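PDB 4ME2: pentacotripeptide-repeat region of PRORP domain-containing protein from Brachypodium distachyon, which is a pentatricopeptide-repeat protein associated with group II intron RNA in the chloroplast and probably binds RNA in a sequence-specific manner. Local coordinates for residues A103-A108 against P118-T123. Numbering follows the deposited sequence.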
ATOM      1  N   ALA A 103      -9.477   6.849   0.165  1.00 17.86           N
ATOM      2  CA  ALA A 103     -10.777   6.400  -0.306  1.00 17.59           C
ATOM      3  C   ALA A 103     -10.827   6.452  -1.837  1.00 17.33           C
ATOM      4  O   ALA A 103     -11.392   5.554  -2.467  1.00 16.85           O
ATOM      5  CB  ALA A 103     -11.899   7.219   0.321  1.00 17.72           C
ATOM      6  N   ALA A 104     -10.222   7.483  -2.434  1.00 16.60           N
ATOM      7  CA  ALA A 104     -10.156   7.572  -3.899  1.00 16.98           C
ATOM      8  C   ALA A 104      -9.344   6.414  -4.475  1.00 17.14           C
ATOM      9  O   ALA A 104      -9.746   5.805  -5.477  1.00 17.06           O
ATOM     10  CB  ALA A 104      -9.591   8.910  -4.352  1.00 16.98           C
ATOM     11  N   LEU A 105      -8.212   6.116  -3.838  1.00 16.95           N
ATOM     12  CA  LEU A 105      -7.379   4.974  -4.231  1.00 17.47           C
ATOM     13  C   LEU A 105      -8.201   3.687  -4.266  1.00 17.53           C
ATOM     14  O   LEU A 105      -8.113   2.924  -5.229  1.00 18.03           O
ATOM     15  CB  LEU A 105      -6.163   4.814  -3.302  1.00 17.67           C
ATOM     16  CG  LEU A 105      -5.233   3.612  -3.559  1.00 17.93           C
ATOM     17  CD1 LEU A 105      -4.672   3.646  -4.970  1.00 18.29           C
ATOM     18  CD2 LEU A 105      -4.112   3.560  -2.533  1.00 18.19           C
ATOM     19  N   HIS A 106      -8.991   3.439  -3.226  1.00 17.44           N
ATOM     20  CA  HIS A 106      -9.797   2.217  -3.174  1.00 18.09           C
ATOM     21  C   HIS A 106     -10.843   2.133  -4.259  1.00 17.90           C
ATOM     22  O   HIS A 106     -11.149   1.034  -4.743  1.00 18.57           O
ATOM     23  CB  HIS A 106     -10.399   2.014  -1.793  1.00 18.38           C
ATOM     24  CG  HIS A 106      -9.403   1.541  -0.767  1.00 18.55           C
ATOM     25  ND1 HIS A 106      -8.654   0.427  -0.934  1.00 18.91           N
ATOM     26  CD2 HIS A 106      -9.062   2.061   0.476  1.00 18.58           C
ATOM     27  CE1 HIS A 106      -7.875   0.251   0.148  1.00 19.66           C
ATOM     28  NE2 HIS A 106      -8.130   1.254   1.011  1.00 18.52           N
ATOM     29  N   VAL A 107     -11.392   3.278  -4.666  1.00 17.62           N
ATOM     30  CA  VAL A 107     -12.269   3.311  -5.833  1.00 17.66           C
ATOM     31  C   VAL A 107     -11.458   2.889  -7.061  1.00 17.75           C
ATOM     32  O   VAL A 107     -11.903   2.039  -7.832  1.00 18.13           O
ATOM     33  CB  VAL A 107     -12.917   4.694  -6.059  1.00 17.28           C
ATOM     34  CG1 VAL A 107     -13.751   4.691  -7.332  1.00 17.47           C
ATOM     35  CG2 VAL A 107     -13.801   5.085  -4.874  1.00 17.53           C
ATOM     36  N   ALA A 108     -10.263   3.454  -7.235  1.00 17.64           N
ATOM     37  CA  ALA A 108      -9.426   3.104  -8.394  1.00 17.59           C
ATOM     38  C   ALA A 108      -9.103   1.608  -8.429  1.00 18.29           C
ATOM     39  O   ALA A 108      -9.093   0.986  -9.498  1.00 18.87           O
ATOM     40  CB  ALA A 108      -8.147   3.927  -8.402  1.00 17.03           C
ATOM     41  N   PRO A 118       3.169  -1.099  -6.113  1.00 25.89           N
ATOM     42  CA  PRO A 118       3.631  -0.976  -4.730  1.00 25.55           C
ATOM     43  C   PRO A 118       4.268   0.379  -4.433  1.00 24.86           C
ATOM     44  O   PRO A 118       4.284   0.803  -3.282  1.00 23.59           O
ATOM     45  CB  PRO A 118       4.673  -2.094  -4.599  1.00 26.34           C
ATOM     46  CG  PRO A 118       4.343  -3.064  -5.681  1.00 25.97           C
ATOM     47  CD  PRO A 118       3.791  -2.247  -6.804  1.00 26.73           C
ATOM     48  N   GLU A 119       4.796   1.047  -5.454  1.00 24.72           N
ATOM     49  CA  GLU A 119       5.405   2.357  -5.257  1.00 25.04           C
ATOM     50  C   GLU A 119       4.344   3.422  -4.968  1.00 23.58           C
ATOM     51  O   GLU A 119       4.576   4.328  -4.164  1.00 22.94           O
ATOM     52  CB  GLU A 119       6.296   2.742  -6.450  1.00 27.48           C
ATOM     53  CG  GLU A 119       7.138   3.986  -6.207  1.00 29.27           C
ATOM     54  CD  GLU A 119       8.330   4.096  -7.139  1.00 31.33           C
ATOM     55  OE1 GLU A 119       8.500   3.217  -8.012  1.00 32.93           O
ATOM     56  OE2 GLU A 119       9.101   5.065  -6.992  1.00 32.13           O
ATOM     57  N   LEU A 120       3.181   3.305  -5.603  1.00 22.44           N
ATOM     58  CA  LEU A 120       2.072   4.204  -5.304  1.00 21.70           C
ATOM     59  C   LEU A 120       1.616   3.957  -3.870  1.00 20.88           C
ATOM     60  O   LEU A 120       1.401   4.900  -3.094  1.00 20.07           O
ATOM     61  CB  LEU A 120       0.908   3.990  -6.272  1.00 22.32           C
ATOM     62  CG  LEU A 120      -0.340   4.836  -5.992  1.00 22.07           C
ATOM     63  CD1 LEU A 120      -0.004   6.325  -5.944  1.00 22.66           C
ATOM     64  CD2 LEU A 120      -1.418   4.554  -7.027  1.00 22.71           C
ATOM     65  N   TYR A 121       1.487   2.685  -3.512  1.00 19.88           N
ATOM     66  CA  TYR A 121       1.153   2.353  -2.129  1.00 19.30           C
ATOM     67  C   TYR A 121       2.191   2.922  -1.156  1.00 19.16           C
ATOM     68  O   TYR A 121       1.838   3.412  -0.081  1.00 17.77           O
ATOM     69  CB  TYR A 121       0.994   0.843  -1.934  1.00 19.51           C
ATOM     70  CG  TYR A 121      -0.160   0.220  -2.699  1.00 19.51           C
ATOM     71  CD1 TYR A 121      -1.276   0.976  -3.087  1.00 19.50           C
ATOM     72  CD2 TYR A 121      -0.138  -1.135  -3.031  1.00 19.98           C
ATOM     73  CE1 TYR A 121      -2.332   0.394  -3.780  1.00 19.70           C
ATOM     74  CE2 TYR A 121      -1.190  -1.725  -3.720  1.00 19.79           C
ATOM     75  CZ  TYR A 121      -2.279  -0.964  -4.099  1.00 19.27           C
ATOM     76  OH  TYR A 121      -3.321  -1.558  -4.788  1.00 19.73           O
ATOM     77  N   ALA A 122       3.468   2.857  -1.531  1.00 19.11           N
ATOM     78  CA  ALA A 122       4.532   3.402  -0.693  1.00 19.35           C
ATOM     79  C   ALA A 122       4.313   4.887  -0.429  1.00 19.57           C
ATOM     80  O   ALA A 122       4.527   5.351   0.690  1.00 19.67           O
ATOM     81  CB  ALA A 122       5.903   3.159  -1.319  1.00 19.77           C
ATOM     82  N   THR A 123       3.867   5.620  -1.448  1.00 19.72           N
ATOM     83  CA  THR A 123       3.581   7.049  -1.302  1.00 19.89           C
ATOM     84  C   THR A 123       2.445   7.318  -0.302  1.00 19.45           C
ATOM     85  O   THR A 123       2.535   8.240   0.517  1.00 19.78           O
ATOM     86  CB  THR A 123       3.324   7.711  -2.668  1.00 20.90           C
ATOM     87  OG1 THR A 123       4.540   7.672  -3.428  1.00 22.67           O
ATOM     88  CG2 THR A 123       2.897   9.166  -2.496  1.00 22.30           C
TER
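Leu105 forks so that CD2 packs on Tyr121, while CD1 lies between Leu120 and the same ring. CD2 abuts the rim of the phenol ring, close to its plane, 3.8 Å from CE1 of Tyr121 and 3.9 Å from CD1 of Tyr121. CD1 meets CD2 of Leu120 at 4.0 Å, the two leucines passing alongside one another, pointing opposite ways. Leu105 holds CG anti to its own N (chi1 177°), which carries the fork across to the facing helix; a branched aliphatic suits a place with two apolar neighbours. Cutting Leu105 back to an alanine would remove both methyls and is likely to leave a gap beside the Tyr121 ring edge. Helices 98-109 and 118-126 belong to the helix-turn-helix stack of a pentatricopeptide repeat protein; between segments 103-108 and 118-123 the nearest CA atoms, of Leu105 and Tyr121, are 9.2 Å apart, so side chains alone bridge the gap. The tight part is the buried Leu105-Tyr121 crossing, nearly at a right angle, enclosed by Leu142 and Met89. Tyrosine suits it because its apolar edge packs while its OH hydrogen-bonds Glu149 and Tyr114. On the looser side Leu120, partly exposed, meets the other segment through CD2 alone.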